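Local coordinates for glycoside hydrolase family protein (PDB 6Q2F), which probably hydrolyses alpha-L-rhamnosidic bonds to release terminal L-rhamnose from glycosides, and carries a bound sodium ion, at residues Val1060-Val1065 / Gly1080-Lys1085; Arg1033-Thr1038 / Asn1088-Arg1093. One frame throughout, in Å; residues are numbered along the deposited sequence.

Both contacts lie in the C-terminal galactose-binding-like beta domain; the centres of contacts 1 and 2 lie about 47 and 49 Å from the centre of the chain, on the same side of it, and about 8 Å from each other. Along the chain the order is 1033-1038, 1060-1065, 1080-1085, 1088-1093, so that contact 2 pairs the outer two segments and contact 1 the inner two. Strands 1028-1037, 1086-1095 and 1057-1062 are consecutive in one six-stranded antiparallel sheet. Strand 1086-1095 joins the contacts directly: Asn1063 N lies 2.9 Å from Thr1089 O, a probable hydrogen bond. Together they join hairpin 1057-1070, loop 1080-1085 and strands 1028-1037 and 1086-1095; none of their residues is a sodium ligand.

Contact 1. Residues Val1060-Val1065 / Gly1080-Lys1085; sequences VSVNGV and GKAVRK
With CG set anti to its carbonyl carbon (chi1 -52°), Asn1063 sends its amide across to the backbone of Ala1082, while Val1062 has CG1 anti to its own N and directs that methyl at Val1083. Asn1063 ND2 donates to Ala1082 O at 2.9 Å. The acceptor lies close to the amide plane of Asn1063, but the N-H...O angle of 151° shows that the bond is somewhat bent. Asn1063 ND2 also bonds to Asn1088 OD1, and Asn1063 OD1 accepts from Thr1089 N; these three bonds would fix the rotation of the amide. The aliphatic part of Arg1084 passes obliquely across it, with CD 3.8 Å from Asn1063 OD1; the guanidinium plane is turned 77° from the amide, so the two flat groups do not lie face to face, and the methylene CD makes the contact.

Next to the polar bond is an apolar patch. The CB of Ala1082 meets Val1062 CB at 4.0 Å and Val1065 CB at 4.2 Å, and Val1062 CG1 touches Val1083 CG1 at 3.9 Å. Val1062 to Val1065 form a type I' turn, the tight hairpin connection between strands 1057-1062 and 1065-1070, closed by reciprocal bonds, Val1065 N to Val1062 O and Val1062 N to Val1065 O. The loop 1080-1085, which links strand 1076-1078 to strand 1086-1095 along the chain, packs against this hairpin end, with Val1083 reaching Phe1035 and Val1037 of strand 1028-1037 and Leu1047 of strand 1047-1055.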
ATOM      1  N   VAL A1060      20.767 -19.712 -24.988  1.00 29.71           N
ATOM      2  CA  VAL A1060      21.936 -20.339 -25.599  1.00 31.98           C
ATOM      3  C   VAL A1060      21.634 -21.796 -25.918  1.00 34.17           C
ATOM      4  O   VAL A1060      21.183 -22.549 -25.047  1.00 33.17           O
ATOM      5  CB  VAL A1060      23.169 -20.237 -24.690  1.00 34.35           C
ATOM      6  CG1 VAL A1060      24.368 -21.001 -25.315  1.00 33.39           C
ATOM      7  CG2 VAL A1060      23.497 -18.775 -24.458  1.00 29.36           C
ATOM      8  N   SER A1061      21.913 -22.193 -27.155  1.00 36.63           N
ATOM      9  CA  SER A1061      21.824 -23.572 -27.609  1.00 36.83           C
ATOM     10  C   SER A1061      23.199 -24.037 -28.069  1.00 37.20           C
ATOM     11  O   SER A1061      23.840 -23.374 -28.891  1.00 39.36           O
ATOM     12  CB  SER A1061      20.804 -23.721 -28.745  1.00 41.69           C
ATOM     13  OG  SER A1061      19.494 -23.460 -28.257  1.00 44.69           O
ATOM     14  N   VAL A1062      23.646 -25.171 -27.537  1.00 37.01           N
ATOM     15  CA  VAL A1062      24.931 -25.770 -27.883  1.00 35.29           C
ATOM     16  C   VAL A1062      24.643 -27.116 -28.535  1.00 36.74           C
ATOM     17  O   VAL A1062      24.008 -27.980 -27.920  1.00 47.73           O
ATOM     18  CB  VAL A1062      25.831 -25.920 -26.649  1.00 39.98           C
ATOM     19  CG1 VAL A1062      27.120 -26.677 -27.000  1.00 36.84           C
ATOM     20  CG2 VAL A1062      26.143 -24.552 -26.065  1.00 37.95           C
ATOM     21  N   ASN A1063      25.098 -27.292 -29.771  1.00 39.16           N
ATOM     22  CA  ASN A1063      24.739 -28.456 -30.588  1.00 43.44           C
ATOM     23  C   ASN A1063      23.235 -28.717 -30.529  1.00 43.83           C
ATOM     24  O   ASN A1063      22.787 -29.836 -30.271  1.00 43.68           O
ATOM     25  CB  ASN A1063      25.515 -29.702 -30.161  1.00 43.12           C
ATOM     26  CG  ASN A1063      27.003 -29.471 -30.100  1.00 50.29           C
ATOM     27  OD1 ASN A1063      27.607 -28.998 -31.066  1.00 53.03           O
ATOM     28  ND2 ASN A1063      27.606 -29.770 -28.943  1.00 45.80           N
ATOM     29  N   GLY A1064      22.457 -27.653 -30.729  1.00 39.32           N
ATOM     30  CA  GLY A1064      21.010 -27.749 -30.734  1.00 40.49           C
ATOM     31  C   GLY A1064      20.358 -27.921 -29.377  1.00 46.60           C
ATOM     32  O   GLY A1064      19.127 -27.987 -29.307  1.00 47.27           O
ATOM     33  N   VAL A1065      21.132 -28.009 -28.302  1.00 44.89           N
ATOM     34  CA  VAL A1065      20.598 -28.250 -26.970  1.00 46.02           C
ATOM     35  C   VAL A1065      20.507 -26.922 -26.236  1.00 44.84           C
ATOM     36  O   VAL A1065      21.506 -26.203 -26.106  1.00 41.63           O
ATOM     37  CB  VAL A1065      21.467 -29.245 -26.181  1.00 48.99           C
ATOM     38  CG1 VAL A1065      20.904 -29.415 -24.789  1.00 44.30           C
ATOM     39  CG2 VAL A1065      21.516 -30.586 -26.888  1.00 48.39           C
ATOM     40  N   GLY A1080      28.949 -27.703 -19.918  1.00 42.28           N
ATOM     41  CA  GLY A1080      29.768 -28.911 -19.889  1.00 49.70           C
ATOM     42  C   GLY A1080      29.072 -30.170 -20.380  1.00 51.34           C
ATOM     43  O   GLY A1080      29.716 -31.052 -20.951  1.00 53.05           O
ATOM     44  N   LYS A1081      27.756 -30.268 -20.184  1.00 45.24           N
ATOM     45  CA  LYS A1081      26.996 -31.455 -20.557  1.00 45.13           C
ATOM     46  C   LYS A1081      26.558 -31.447 -22.008  1.00 49.26           C
ATOM     47  O   LYS A1081      26.310 -32.518 -22.576  1.00 52.07           O
ATOM     48  CB  LYS A1081      25.753 -31.593 -19.658  1.00 42.63           C
ATOM     49  CG  LYS A1081      26.105 -32.056 -18.234  1.00 51.27           C
ATOM     50  CD  LYS A1081      24.888 -32.068 -17.316  1.00 64.36           C
ATOM     51  CE  LYS A1081      25.276 -32.474 -15.896  1.00 71.51           C
ATOM     52  NZ  LYS A1081      24.092 -32.566 -14.991  1.00 78.49           N
ATOM     53  N   ALA A1082      26.458 -30.274 -22.621  1.00 43.40           N
ATOM     54  CA  ALA A1082      25.965 -30.186 -23.983  1.00 45.01           C
ATOM     55  C   ALA A1082      27.067 -30.210 -25.036  1.00 41.92           C
ATOM     56  O   ALA A1082      26.761 -30.421 -26.212  1.00 45.01           O
ATOM     57  CB  ALA A1082      25.130 -28.918 -24.152  1.00 36.63           C
ATOM     58  N   VAL A1083      28.329 -29.989 -24.659  1.00 45.38           N
ATOM     59  CA  VAL A1083      29.397 -29.929 -25.658  1.00 47.88           C
ATOM     60  C   VAL A1083      29.828 -31.337 -26.053  1.00 45.82           C
ATOM     61  O   VAL A1083      29.594 -32.327 -25.348  1.00 53.14           O
ATOM     62  CB  VAL A1083      30.613 -29.116 -25.170  1.00 48.56           C
ATOM     63  CG1 VAL A1083      30.264 -27.658 -24.952  1.00 44.81           C
ATOM     64  CG2 VAL A1083      31.204 -29.748 -23.902  1.00 36.06           C
ATOM     65  N   ARG A1084      30.511 -31.408 -27.185  1.00 47.50           N
ATOM     66  CA  ARG A1084      31.097 -32.635 -27.690  1.00 44.60           C
ATOM     67  C   ARG A1084      32.559 -32.373 -28.010  1.00 49.94           C
ATOM     68  O   ARG A1084      32.977 -31.225 -28.196  1.00 47.45           O
ATOM     69  CB  ARG A1084      30.370 -33.112 -28.950  1.00 42.89           C
ATOM     70  CG  ARG A1084      30.498 -32.130 -30.065  1.00 44.89           C
ATOM     71  CD  ARG A1084      29.452 -32.336 -31.167  1.00 51.32           C
ATOM     72  NE  ARG A1084      29.361 -33.734 -31.570  1.00 58.88           N
ATOM     73  CZ  ARG A1084      28.671 -34.173 -32.619  1.00 61.10           C
ATOM     74  NH1 ARG A1084      28.006 -33.326 -33.396  1.00 58.37           N
ATOM     75  NH2 ARG A1084      28.643 -35.467 -32.890  1.00 65.04           N
ATOM     76  N   LYS A1085      33.313 -33.439 -28.151  1.00 51.30           N
ATOM     77  CA  LYS A1085      34.697 -33.344 -28.518  1.00 56.73           C
ATOM     78  C   LYS A1085      34.799 -32.793 -29.937  1.00 51.35           C
ATOM     79  O   LYS A1085      34.142 -33.250 -30.809  1.00 50.04           O
ATOM     80  CB  LYS A1085      35.270 -34.745 -28.481  1.00 60.36           C
ATOM     81  CG  LYS A1085      36.672 -34.832 -27.959  1.00 74.12           C
ATOM     82  CD  LYS A1085      36.729 -34.524 -26.491  1.00 70.37           C
ATOM     83  CE  LYS A1085      38.153 -34.571 -26.014  1.00 73.47           C
ATOM     84  NZ  LYS A1085      38.783 -35.873 -26.326  1.00 85.78           N
TER

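Contact 2. Residues Arg1033-Thr1038 / Asn1088-Arg1093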
ATOM      1  N   ARG A1033      27.698 -19.435 -34.671  1.00 58.14           N
ATOM      2  CA  ARG A1033      29.139 -19.654 -34.682  1.00 57.62           C
ATOM      3  C   ARG A1033      29.392 -21.113 -34.329  1.00 62.30           C
ATOM      4  O   ARG A1033      28.542 -21.775 -33.718  1.00 62.57           O
ATOM      5  CB  ARG A1033      29.817 -18.736 -33.655  1.00 60.92           C
ATOM      6  CG  ARG A1033      31.304 -18.577 -33.772  1.00 69.95           C
ATOM      7  CD  ARG A1033      31.824 -17.967 -32.474  1.00 53.89           C
ATOM      8  NE  ARG A1033      33.226 -17.561 -32.542  1.00 48.75           N
ATOM      9  CZ  ARG A1033      34.240 -18.412 -32.599  1.00 62.12           C
ATOM     10  NH1 ARG A1033      34.009 -19.715 -32.622  1.00 74.06           N
ATOM     11  NH2 ARG A1033      35.487 -17.964 -32.641  1.00 71.82           N
ATOM     12  N   ASN A1034      30.569 -21.604 -34.718  1.00 56.70           N
ATOM     13  CA  ASN A1034      31.123 -22.866 -34.238  1.00 52.14           C
ATOM     14  C   ASN A1034      32.281 -22.598 -33.287  1.00 49.29           C
ATOM     15  O   ASN A1034      32.851 -21.506 -33.265  1.00 52.39           O
ATOM     16  CB  ASN A1034      31.621 -23.740 -35.397  1.00 47.77           C
ATOM     17  CG  ASN A1034      30.496 -24.230 -36.267  1.00 48.16           C
ATOM     18  OD1 ASN A1034      29.466 -24.679 -35.761  1.00 55.48           O
ATOM     19  ND2 ASN A1034      30.661 -24.121 -37.572  1.00 48.06           N
ATOM     20  N   PHE A1035      32.629 -23.617 -32.501  1.00 41.52           N
ATOM     21  CA  PHE A1035      33.753 -23.516 -31.586  1.00 43.06           C
ATOM     22  C   PHE A1035      34.226 -24.916 -31.216  1.00 45.93           C
ATOM     23  O   PHE A1035      33.442 -25.867 -31.202  1.00 48.83           O
ATOM     24  CB  PHE A1035      33.388 -22.694 -30.337  1.00 41.14           C
ATOM     25  CG  PHE A1035      32.411 -23.357 -29.404  1.00 43.18           C
ATOM     26  CD1 PHE A1035      31.054 -23.334 -29.662  1.00 46.62           C
ATOM     27  CD2 PHE A1035      32.853 -23.953 -28.235  1.00 41.99           C
ATOM     28  CE1 PHE A1035      30.145 -23.917 -28.781  1.00 41.33           C
ATOM     29  CE2 PHE A1035      31.949 -24.532 -27.337  1.00 42.16           C
ATOM     30  CZ  PHE A1035      30.597 -24.521 -27.621  1.00 42.62           C
ATOM     31  N   ARG A1036      35.522 -25.030 -30.936  1.00 43.67           N
ATOM     32  CA  ARG A1036      36.162 -26.311 -30.671  1.00 46.81           C
ATOM     33  C   ARG A1036      36.294 -26.550 -29.172  1.00 48.29           C
ATOM     34  O   ARG A1036      36.579 -25.627 -28.402  1.00 50.55           O
ATOM     35  CB  ARG A1036      37.548 -26.409 -31.342  1.00 49.57           C
ATOM     36  CG  ARG A1036      38.457 -27.507 -30.751  1.00 47.35           C
ATOM     37  CD  ARG A1036      39.473 -28.140 -31.749  1.00 46.06           C
ATOM     38  NE  ARG A1036      40.865 -27.779 -31.497  1.00 52.03           N
ATOM     39  CZ  ARG A1036      41.841 -28.620 -31.151  1.00 50.30           C
ATOM     40  NH1 ARG A1036      41.631 -29.918 -30.987  1.00 50.14           N
ATOM     41  NH2 ARG A1036      43.057 -28.154 -30.980  1.00 50.19           N
ATOM     42  N   VAL A1037      36.085 -27.801 -28.771  1.00 44.00           N
ATOM     43  CA  VAL A1037      36.207 -28.236 -27.386  1.00 46.87           C
ATOM     44  C   VAL A1037      37.182 -29.406 -27.364  1.00 51.54           C
ATOM     45  O   VAL A1037      37.044 -30.348 -28.153  1.00 51.64           O
ATOM     46  CB  VAL A1037      34.837 -28.640 -26.805  1.00 43.24           C
ATOM     47  CG1 VAL A1037      34.985 -29.289 -25.444  1.00 54.05           C
ATOM     48  CG2 VAL A1037      33.914 -27.437 -26.734  1.00 43.60           C
ATOM     49  N   THR A1038      38.185 -29.329 -26.497  1.00 54.06           N
ATOM     50  CA  THR A1038      39.141 -30.421 -26.361  1.00 49.62           C
ATOM     51  C   THR A1038      39.180 -30.925 -24.927  1.00 59.82           C
ATOM     52  O   THR A1038      40.241 -30.928 -24.301  1.00 78.66           O
ATOM     53  CB  THR A1038      40.550 -29.982 -26.752  1.00 53.50           C
ATOM     54  OG1 THR A1038      41.090 -29.209 -25.673  1.00 59.76           O
ATOM     55  CG2 THR A1038      40.526 -29.128 -28.001  1.00 51.66           C
ATOM     56  N   ASN A1088      31.753 -27.721 -32.191  1.00 42.02           N
ATOM     57  CA  ASN A1088      30.440 -27.567 -31.579  1.00 42.43           C
ATOM     58  C   ASN A1088      29.728 -26.390 -32.229  1.00 47.35           C
ATOM     59  O   ASN A1088      30.359 -25.380 -32.556  1.00 44.47           O
ATOM     60  CB  ASN A1088      30.548 -27.305 -30.074  1.00 37.91           C
ATOM     61  CG  ASN A1088      31.155 -28.473 -29.305  1.00 45.29           C
ATOM     62  OD1 ASN A1088      30.480 -29.123 -28.504  1.00 39.90           O
ATOM     63  ND2 ASN A1088      32.439 -28.743 -29.547  1.00 44.72           N
ATOM     64  N   THR A1089      28.411 -26.504 -32.397  1.00 41.33           N
ATOM     65  CA  THR A1089      27.630 -25.390 -32.900  1.00 44.20           C
ATOM     66  C   THR A1089      27.126 -24.584 -31.713  1.00 42.18           C
ATOM     67  O   THR A1089      26.848 -25.133 -30.642  1.00 44.10           O
ATOM     68  CB  THR A1089      26.470 -25.864 -33.782  1.00 46.59           C
ATOM     69  OG1 THR A1089      25.512 -26.560 -32.996  1.00 57.39           O
ATOM     70  CG2 THR A1089      26.996 -26.830 -34.885  1.00 41.70           C
ATOM     71  N   LEU A1090      27.044 -23.274 -31.906  1.00 37.24           N
ATOM     72  CA  LEU A1090      26.642 -22.330 -30.873  1.00 34.85           C
ATOM     73  C   LEU A1090      25.626 -21.389 -31.496  1.00 44.96           C
ATOM     74  O   LEU A1090      25.893 -20.794 -32.545  1.00 39.08           O
ATOM     75  CB  LEU A1090      27.848 -21.545 -30.339  1.00 35.23           C
ATOM     76  CG  LEU A1090      27.592 -20.469 -29.276  1.00 34.39           C
ATOM     77  CD1 LEU A1090      26.978 -21.074 -28.011  1.00 33.37           C
ATOM     78  CD2 LEU A1090      28.921 -19.792 -28.912  1.00 35.90           C
ATOM     79  N   GLU A1091      24.461 -21.269 -30.864  1.00 42.77           N
ATOM     80  CA  GLU A1091      23.434 -20.319 -31.278  1.00 41.89           C
ATOM     81  C   GLU A1091      22.951 -19.588 -30.042  1.00 40.00           C
ATOM     82  O   GLU A1091      22.632 -20.220 -29.032  1.00 38.46           O
ATOM     83  CB  GLU A1091      22.240 -21.000 -31.959  1.00 51.58           C
ATOM     84  CG  GLU A1091      22.577 -22.113 -32.925  1.00 60.80           C
ATOM     85  CD  GLU A1091      21.328 -22.667 -33.580  1.00 79.91           C
ATOM     86  OE1 GLU A1091      20.460 -21.851 -33.981  1.00 81.56           O
ATOM     87  OE2 GLU A1091      21.205 -23.910 -33.661  1.00 88.41           O
ATOM     88  N   ILE A1092      22.915 -18.262 -30.119  1.00 35.62           N
ATOM     89  CA  ILE A1092      22.619 -17.414 -28.978  1.00 36.00           C
ATOM     90  C   ILE A1092      21.541 -16.439 -29.412  1.00 37.07           C
ATOM     91  O   ILE A1092      21.786 -15.579 -30.267  1.00 33.25           O
ATOM     92  CB  ILE A1092      23.856 -16.667 -28.477  1.00 38.55           C
ATOM     93  CG1 ILE A1092      24.962 -17.672 -28.129  1.00 34.42           C
ATOM     94  CG2 ILE A1092      23.478 -15.778 -27.301  1.00 34.21           C
ATOM     95  CD1 ILE A1092      26.196 -17.056 -27.514  1.00 40.60           C
ATOM     96  N   ARG A1093      20.340 -16.577 -28.842  1.00 33.96           N
ATOM     97  CA  ARG A1093      19.224 -15.725 -29.207  1.00 33.80           C
ATOM     98  C   ARG A1093      19.165 -14.602 -28.183  1.00 36.99           C
ATOM     99  O   ARG A1093      18.844 -14.840 -27.006  1.00 32.79           O
ATOM    100  CB  ARG A1093      17.935 -16.538 -29.264  1.00 33.96           C
ATOM    101  CG  ARG A1093      17.859 -17.424 -30.512  1.00 38.12           C
ATOM    102  CD  ARG A1093      16.775 -18.491 -30.426  1.00 36.74           C
ATOM    103  NE  ARG A1093      15.441 -17.922 -30.253  1.00 38.96           N
ATOM    104  CZ  ARG A1093      14.751 -17.964 -29.117  1.00 41.16           C
ATOM    105  NH1 ARG A1093      15.260 -18.554 -28.032  1.00 40.70           N
ATOM    106  NH2 ARG A1093      13.548 -17.419 -29.068  1.00 37.46           N
TER
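Segments 1033-1038 and 1088-1093 pair antiparallel, their strand axes 4.6 Å apart at closest approach and 136° between directions, with Arg1033-Leu1090 and Phe1035-Asn1088 as hydrogen-bonded pairs flanking the non-hydrogen-bonded pair Asn1034-Thr1089. Within the Phe1035 pair, Asn1088 N donates to Phe1035 O at 2.7 Å and Phe1035 N to Asn1088 O at 2.9 Å.

Phe1035 takes the chi1 of 69° that places CG between the backbone N and the carbonyl carbon, and this carries the ring over Asn1088. There Asn1088 CB makes a CH-pi contact, 3.8 Å from the ring centroid and 20° off the normal. Phe1035 CE1 also packs on Leu1090 CB at 3.7 Å. On this face both residues meet Val1062 of the neighbouring strand 1057-1062; a second antiparallel sheet, holding strand 1047-1055, is consistent with the beta sandwich of galactose-binding-like domains.

Asn1088 ND2 sits 3.4 Å from Val1037 CG2 and adds a weak bond to Phe1035 O; Asn1088 OD1 accepts from Arg1084 N, which helps satisfy this buried side chain. On the other face Asn1034 and Thr1089 lie side by side, Asn1034 OD1 being 3.4 Å from Thr1089 CG2.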